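Local structure of DNA repair protein rhp9/CRB2 (Schizosaccharomyces pombe, 2FHD) at residues I96-L108 against E114-P126. The protein probably recognises methylated histone H4 through tandem tudor domains, serving DNA repair in fission yeast. Residues are numbered along the deposited sequence; the frame is centred on the assembly and turned at random.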
ATOM      1  N   ILE A  96       1.520 -17.800   2.351  1.00 33.80           N
ATOM      2  CA  ILE A  96       0.185 -18.121   1.829  1.00 34.26           C
ATOM      3  C   ILE A  96      -0.096 -19.660   1.745  1.00 31.68           C
ATOM      4  O   ILE A  96      -1.229 -20.058   1.662  1.00 33.01           O
ATOM      5  CB  ILE A  96      -0.160 -17.331   0.507  1.00 34.59           C
ATOM      6  CG1 ILE A  96       0.827 -17.593  -0.615  1.00 38.20           C
ATOM      7  CG2 ILE A  96       0.013 -15.797   0.676  1.00 32.21           C
ATOM      8  CD1 ILE A  96       0.568 -16.600  -1.767  1.00 37.40           C
ATOM      9  N   ALA A  97       0.930 -20.497   1.858  1.00 29.27           N
ATOM     10  CA  ALA A  97       0.819 -21.961   1.688  1.00 27.39           C
ATOM     11  C   ALA A  97       0.512 -22.653   3.019  1.00 27.26           C
ATOM     12  O   ALA A  97      -0.004 -23.746   2.987  1.00 25.83           O
ATOM     13  CB  ALA A  97       2.128 -22.568   1.058  1.00 24.85           C
ATOM     14  N   VAL A  98       0.775 -21.996   4.176  1.00 27.47           N
ATOM     15  CA  VAL A  98       0.664 -22.643   5.510  1.00 25.95           C
ATOM     16  C   VAL A  98      -0.436 -22.069   6.424  1.00 26.90           C
ATOM     17  O   VAL A  98      -0.986 -21.022   6.153  1.00 27.69           O
ATOM     18  CB  VAL A  98       2.005 -22.586   6.223  1.00 26.58           C
ATOM     19  CG1 VAL A  98       3.022 -23.206   5.358  1.00 23.57           C
ATOM     20  CG2 VAL A  98       2.447 -21.088   6.543  1.00 25.30           C
ATOM     21  N   ASP A  99      -0.754 -22.755   7.522  1.00 27.15           N
ATOM     22  CA  ASP A  99      -1.621 -22.248   8.561  1.00 25.66           C
ATOM     23  C   ASP A  99      -0.741 -21.903   9.772  1.00 25.78           C
ATOM     24  O   ASP A  99       0.508 -21.872   9.659  1.00 26.61           O
ATOM     25  CB  ASP A  99      -2.670 -23.314   8.891  1.00 26.77           C
ATOM     26  CG  ASP A  99      -2.069 -24.590   9.578  1.00 30.99           C
ATOM     27  OD1 ASP A  99      -0.812 -24.714   9.767  1.00 31.66           O
ATOM     28  OD2 ASP A  99      -2.887 -25.454   9.982  1.00 33.31           O
ATOM     29  N   ALA A 100      -1.362 -21.704  10.939  1.00 24.60           N
ATOM     30  CA  ALA A 100      -0.672 -21.195  12.105  1.00 24.99           C
ATOM     31  C   ALA A 100       0.278 -22.217  12.734  1.00 25.75           C
ATOM     32  O   ALA A 100       1.063 -21.883  13.625  1.00 25.52           O
ATOM     33  CB  ALA A 100      -1.650 -20.672  13.151  1.00 22.78           C
ATOM     34  N   LEU A 101       0.196 -23.466  12.322  1.00 27.00           N
ATOM     35  CA  LEU A 101       1.147 -24.448  12.877  1.00 29.28           C
ATOM     36  C   LEU A 101       2.154 -24.885  11.791  1.00 28.63           C
ATOM     37  O   LEU A 101       2.910 -25.840  11.955  1.00 29.08           O
ATOM     38  CB  LEU A 101       0.378 -25.674  13.358  1.00 30.96           C
ATOM     39  CG  LEU A 101      -0.711 -25.500  14.410  1.00 33.80           C
ATOM     40  CD1 LEU A 101      -1.438 -26.798  14.364  1.00 34.09           C
ATOM     41  CD2 LEU A 101      -0.004 -25.243  15.786  1.00 36.13           C
ATOM     42  N   ASN A 102       2.159 -24.172  10.674  1.00 27.87           N
ATOM     43  CA  ASN A 102       3.093 -24.478   9.602  1.00 27.99           C
ATOM     44  C   ASN A 102       2.724 -25.753   8.815  1.00 28.55           C
ATOM     45  O   ASN A 102       3.569 -26.292   8.122  1.00 29.22           O
ATOM     46  CB  ASN A 102       4.501 -24.590  10.145  1.00 28.65           C
ATOM     47  CG  ASN A 102       5.516 -23.980   9.227  1.00 29.28           C
ATOM     48  OD1 ASN A 102       5.177 -23.274   8.267  1.00 29.70           O
ATOM     49  ND2 ASN A 102       6.769 -24.221   9.521  1.00 30.33           N
ATOM     50  N   ASN A 103       1.466 -26.214   8.919  1.00 27.71           N
ATOM     51  CA  ASN A 103       0.939 -27.155   7.986  1.00 28.89           C
ATOM     52  C   ASN A 103       0.604 -26.532   6.667  1.00 28.60           C
ATOM     53  O   ASN A 103       0.278 -25.381   6.516  1.00 29.72           O
ATOM     54  CB  ASN A 103      -0.311 -27.943   8.497  1.00 28.33           C
ATOM     55  CG  ASN A 103      -0.073 -28.577   9.843  1.00 30.55           C
ATOM     56  OD1 ASN A 103       0.862 -29.369   9.993  1.00 29.02           O
ATOM     57  ND2 ASN A 103      -0.890 -28.194  10.855  1.00 27.15           N
ATOM     58  N   ASP A 104       0.476 -27.436   5.755  1.00 29.27           N
ATOM     59  CA  ASP A 104       0.510 -27.250   4.360  1.00 28.15           C
ATOM     60  C   ASP A 104      -0.684 -27.886   3.661  1.00 26.15           C
ATOM     61  O   ASP A 104      -1.117 -27.440   2.600  1.00 24.83           O
ATOM     62  CB  ASP A 104       1.665 -28.250   4.069  1.00 32.58           C
ATOM     63  CG  ASP A 104       2.183 -28.007   2.881  1.00 32.96           C
ATOM     64  OD1 ASP A 104       1.865 -26.819   2.548  1.00 41.92           O
ATOM     65  OD2 ASP A 104       2.728 -28.906   2.304  1.00 34.23           O
HETATM   66  N   MSE A 105      -1.100 -29.046   4.195  1.00 25.06           N
HETATM   67  CA  MSE A 105      -2.081 -29.938   3.540  1.00 26.87           C
HETATM   68  C   MSE A 105      -3.196 -30.215   4.521  1.00 26.37           C
HETATM   69  O   MSE A 105      -2.997 -30.300   5.727  1.00 25.09           O
HETATM   70  CB  MSE A 105      -1.472 -31.305   3.119  1.00 28.16           C
HETATM   71  CG  MSE A 105      -0.330 -31.177   2.084  1.00 33.93           C
HETATM   72 SE   MSE A 105      -1.124 -30.702   0.358  1.00 53.22          SE
HETATM   73  CE  MSE A 105       0.104 -29.104  -0.311  1.00 39.70           C
ATOM     74  N   VAL A 106      -4.385 -30.400   3.987  1.00 25.77           N
ATOM     75  CA  VAL A 106      -5.442 -30.897   4.832  1.00 24.43           C
ATOM     76  C   VAL A 106      -6.222 -32.031   4.146  1.00 24.30           C
ATOM     77  O   VAL A 106      -6.517 -31.963   2.951  1.00 26.93           O
ATOM     78  CB  VAL A 106      -6.367 -29.718   5.294  1.00 22.97           C
ATOM     79  CG1 VAL A 106      -6.984 -29.060   4.118  1.00 17.21           C
ATOM     80  CG2 VAL A 106      -7.411 -30.214   6.322  1.00 18.98           C
ATOM     81  N   ILE A 107      -6.559 -33.044   4.908  1.00 23.86           N
ATOM     82  CA  ILE A 107      -7.495 -34.073   4.475  1.00 24.95           C
ATOM     83  C   ILE A 107      -8.952 -33.763   4.975  1.00 24.17           C
ATOM     84  O   ILE A 107      -9.215 -33.538   6.179  1.00 24.40           O
ATOM     85  CB  ILE A 107      -7.025 -35.474   5.009  1.00 24.45           C
ATOM     86  CG1 ILE A 107      -5.576 -35.757   4.649  1.00 24.13           C
ATOM     87  CG2 ILE A 107      -8.013 -36.608   4.559  1.00 25.39           C
ATOM     88  CD1 ILE A 107      -4.994 -36.982   5.514  1.00 27.19           C
ATOM     89  N   LEU A 108      -9.871 -33.751   4.016  1.00 25.21           N
ATOM     90  CA  LEU A 108     -11.284 -33.390   4.129  1.00 24.38           C
ATOM     91  C   LEU A 108     -12.166 -34.586   3.802  1.00 26.45           C
ATOM     92  O   LEU A 108     -11.832 -35.348   2.904  1.00 28.27           O
ATOM     93  CB  LEU A 108     -11.577 -32.339   3.106  1.00 21.71           C
ATOM     94  CG  LEU A 108     -10.841 -31.033   3.370  1.00 22.49           C
ATOM     95  CD1 LEU A 108     -11.258 -29.972   2.353  1.00 21.19           C
ATOM     96  CD2 LEU A 108     -11.107 -30.552   4.815  1.00 17.39           C
ATOM     97  N   GLU A 114     -12.691 -39.216   1.382  1.00 27.73           N
ATOM     98  CA  GLU A 114     -11.633 -38.295   1.766  1.00 27.88           C
ATOM     99  C   GLU A 114     -10.904 -37.825   0.531  1.00 27.96           C
ATOM    100  O   GLU A 114     -10.745 -38.610  -0.458  1.00 27.68           O
ATOM    101  CB  GLU A 114     -10.642 -38.981   2.709  1.00 27.37           C
ATOM    102  CG  GLU A 114     -11.333 -39.527   3.922  1.00 31.84           C
ATOM    103  CD  GLU A 114     -10.406 -40.059   4.934  1.00 38.24           C
ATOM    104  OE1 GLU A 114      -9.394 -40.658   4.595  1.00 43.04           O
ATOM    105  OE2 GLU A 114     -10.673 -39.897   6.121  1.00 44.49           O
ATOM    106  N   VAL A 115     -10.455 -36.568   0.617  1.00 26.22           N
ATOM    107  CA  VAL A 115      -9.669 -35.903  -0.390  1.00 26.66           C
ATOM    108  C   VAL A 115      -8.618 -35.152   0.351  1.00 26.11           C
ATOM    109  O   VAL A 115      -8.900 -34.568   1.410  1.00 25.82           O
ATOM    110  CB  VAL A 115     -10.507 -34.807  -1.144  1.00 27.84           C
ATOM    111  CG1 VAL A 115      -9.683 -34.186  -2.323  1.00 31.00           C
ATOM    112  CG2 VAL A 115     -11.632 -35.381  -1.739  1.00 27.84           C
ATOM    113  N   THR A 116      -7.425 -35.077  -0.236  1.00 25.75           N
ATOM    114  CA  THR A 116      -6.310 -34.310   0.323  1.00 25.80           C
ATOM    115  C   THR A 116      -6.164 -33.026  -0.485  1.00 27.27           C
ATOM    116  O   THR A 116      -6.162 -33.090  -1.700  1.00 28.97           O
ATOM    117  CB  THR A 116      -5.029 -35.082   0.253  1.00 26.48           C
ATOM    118  OG1 THR A 116      -5.146 -36.214   1.091  1.00 26.59           O
ATOM    119  CG2 THR A 116      -3.848 -34.244   0.731  1.00 24.96           C
ATOM    120  N   VAL A 117      -6.086 -31.870   0.181  1.00 26.71           N
ATOM    121  CA  VAL A 117      -6.113 -30.591  -0.523  1.00 25.40           C
ATOM    122  C   VAL A 117      -5.104 -29.620   0.169  1.00 24.02           C
ATOM    123  O   VAL A 117      -4.769 -29.833   1.347  1.00 24.55           O
ATOM    124  CB  VAL A 117      -7.590 -30.147  -0.453  1.00 27.56           C
ATOM    125  CG1 VAL A 117      -7.830 -28.882   0.337  1.00 24.59           C
ATOM    126  CG2 VAL A 117      -8.388 -30.339  -1.802  1.00 23.28           C
ATOM    127  N   PRO A 118      -4.570 -28.616  -0.558  1.00 22.47           N
ATOM    128  CA  PRO A 118      -3.737 -27.622   0.136  1.00 22.32           C
ATOM    129  C   PRO A 118      -4.563 -26.815   1.131  1.00 23.69           C
ATOM    130  O   PRO A 118      -5.699 -26.458   0.832  1.00 24.63           O
ATOM    131  CB  PRO A 118      -3.227 -26.709  -0.976  1.00 20.81           C
ATOM    132  CG  PRO A 118      -3.319 -27.579  -2.281  1.00 23.15           C
ATOM    133  CD  PRO A 118      -4.664 -28.340  -2.013  1.00 22.43           C
ATOM    134  N   ILE A 119      -4.001 -26.577   2.315  1.00 24.59           N
ATOM    135  CA  ILE A 119      -4.605 -25.831   3.420  1.00 26.06           C
ATOM    136  C   ILE A 119      -4.968 -24.371   2.908  1.00 28.02           C
ATOM    137  O   ILE A 119      -6.019 -23.787   3.320  1.00 28.91           O
ATOM    138  CB  ILE A 119      -3.535 -25.883   4.607  1.00 26.61           C
ATOM    139  CG1 ILE A 119      -4.034 -26.399   5.992  1.00 27.19           C
ATOM    140  CG2 ILE A 119      -2.647 -24.702   4.636  1.00 24.46           C
ATOM    141  CD1 ILE A 119      -5.269 -25.954   6.293  1.00 33.36           C
ATOM    142  N   SER A 120      -4.183 -23.809   1.971  1.00 26.75           N
ATOM    143  CA  SER A 120      -4.438 -22.424   1.451  1.00 27.38           C
ATOM    144  C   SER A 120      -5.764 -22.260   0.693  1.00 27.21           C
ATOM    145  O   SER A 120      -6.242 -21.127   0.469  1.00 28.87           O
ATOM    146  CB  SER A 120      -3.335 -21.986   0.485  1.00 27.66           C
ATOM    147  OG  SER A 120      -3.316 -22.785  -0.725  1.00 31.86           O
ATOM    148  N   THR A 121      -6.377 -23.393   0.365  1.00 24.83           N
ATOM    149  CA  THR A 121      -7.633 -23.527  -0.425  1.00 23.86           C
ATOM    150  C   THR A 121      -8.896 -23.474   0.530  1.00 24.58           C
ATOM    151  O   THR A 121     -10.033 -23.290   0.123  1.00 25.34           O
ATOM    152  CB  THR A 121      -7.407 -24.912  -1.140  1.00 24.34           C
ATOM    153  OG1 THR A 121      -7.246 -24.830  -2.567  1.00 28.90           O
ATOM    154  CG2 THR A 121      -8.141 -25.998  -0.616  1.00 13.83           C
ATOM    155  N   ILE A 122      -8.677 -23.604   1.824  1.00 24.60           N
ATOM    156  CA  ILE A 122      -9.758 -23.513   2.793  1.00 25.54           C
ATOM    157  C   ILE A 122     -10.472 -22.188   2.833  1.00 26.44           C
ATOM    158  O   ILE A 122      -9.864 -21.109   2.756  1.00 26.65           O
ATOM    159  CB  ILE A 122      -9.224 -23.870   4.217  1.00 25.60           C
ATOM    160  CG1 ILE A 122      -8.712 -25.315   4.213  1.00 25.32           C
ATOM    161  CG2 ILE A 122     -10.252 -23.622   5.371  1.00 24.70           C
ATOM    162  CD1 ILE A 122      -9.764 -26.421   3.950  1.00 29.51           C
ATOM    163  N   TYR A 123     -11.787 -22.252   3.009  1.00 26.74           N
ATOM    164  CA  TYR A 123     -12.545 -21.060   3.391  1.00 25.07           C
ATOM    165  C   TYR A 123     -13.707 -21.535   4.206  1.00 24.83           C
ATOM    166  O   TYR A 123     -14.025 -22.729   4.184  1.00 25.06           O
ATOM    167  CB  TYR A 123     -12.970 -20.221   2.199  1.00 25.65           C
ATOM    168  CG  TYR A 123     -13.978 -20.874   1.243  1.00 25.96           C
ATOM    169  CD1 TYR A 123     -15.320 -20.512   1.259  1.00 21.36           C
ATOM    170  CD2 TYR A 123     -13.568 -21.857   0.318  1.00 23.72           C
ATOM    171  CE1 TYR A 123     -16.257 -21.098   0.370  1.00 21.65           C
ATOM    172  CE2 TYR A 123     -14.490 -22.453  -0.571  1.00 24.90           C
ATOM    173  CZ  TYR A 123     -15.828 -22.049  -0.544  1.00 25.81           C
ATOM    174  OH  TYR A 123     -16.723 -22.633  -1.440  1.00 31.16           O
ATOM    175  N   VAL A 124     -14.287 -20.638   5.007  1.00 24.17           N
ATOM    176  CA  VAL A 124     -15.196 -21.068   6.061  1.00 22.22           C
ATOM    177  C   VAL A 124     -16.415 -20.181   6.168  1.00 23.05           C
ATOM    178  O   VAL A 124     -16.305 -18.945   6.159  1.00 22.45           O
ATOM    179  CB  VAL A 124     -14.491 -21.221   7.454  1.00 22.24           C
ATOM    180  CG1 VAL A 124     -15.366 -22.100   8.379  1.00 20.95           C
ATOM    181  CG2 VAL A 124     -13.152 -21.893   7.307  1.00 17.98           C
ATOM    182  N   ALA A 125     -17.585 -20.813   6.239  1.00 23.15           N
ATOM    183  CA  ALA A 125     -18.776 -20.079   6.431  1.00 24.54           C
ATOM    184  C   ALA A 125     -18.787 -19.514   7.848  1.00 24.61           C
ATOM    185  O   ALA A 125     -18.483 -20.221   8.817  1.00 25.37           O
ATOM    186  CB  ALA A 125     -19.964 -20.945   6.197  1.00 24.86           C
ATOM    187  N   PRO A 126     -19.172 -18.243   7.973  1.00 24.67           N
ATOM    188  CA  PRO A 126     -19.379 -17.729   9.328  1.00 25.26           C
ATOM    189  C   PRO A 126     -20.239 -18.645  10.258  1.00 26.11           C
ATOM    190  O   PRO A 126     -19.932 -18.710  11.460  1.00 27.23           O
ATOM    191  CB  PRO A 126     -20.077 -16.349   9.070  1.00 24.30           C
ATOM    192  CG  PRO A 126     -19.581 -15.945   7.707  1.00 23.79           C
ATOM    193  CD  PRO A 126     -19.497 -17.234   6.923  1.00 24.80           C
TER
HETATM  194  O   HOH W   1      -1.208 -25.094   1.214  1.00 30.22           O
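V106 holds CG1 between its backbone N and carbonyl carbon (chi1 61°), which sets this methyl 3.8 Å from CD1 of I122, the two side chains crossing at about a right angle. I122 carries its own CG1 anti to the carbonyl carbon (chi1 -62°), and from there its CD1 also reaches CD1 of L108. On the same face of the sheet V117 completes the apolar group, its CG1 3.9 Å from CG1 of V106. The main chains beneath are bound in two reciprocal pairs, V106 with V117 and L108 with V115; the bond from V106 N to V117 O is almost linear at 2.7 Å. On the face bearing I107 and T116, CG1 of I107 lies 3.6 Å from OG1 of T116. This is the antiparallel hairpin 105-110/113-118 of the second tudor domain, an SH3-like fold in which strand 80-86 flanks 105-110 on its other side, with a classic bulge at D104 and M105 facing F86. Where the hairpin pairing ends, the 3-10 turn 119-121 begins, and I119 N donates to D104 O (3.0 Å) from above the carbonyl plane. The I119 side chain forks here: CG2 points into the loop, 3.3 Å from A97 O and close to N103 O, while CD1 packs on CB of V106 at 4.0 Å. Replacing I119 by alanine removes CG1, CG2 and CD1, which would probably open a gap between the backbone at A97 and N103 and the side chain of V106. Beside it, a water donates to both A97 O and D104 O, tying two points of the loop together, and accepts a weak bond from S120 N.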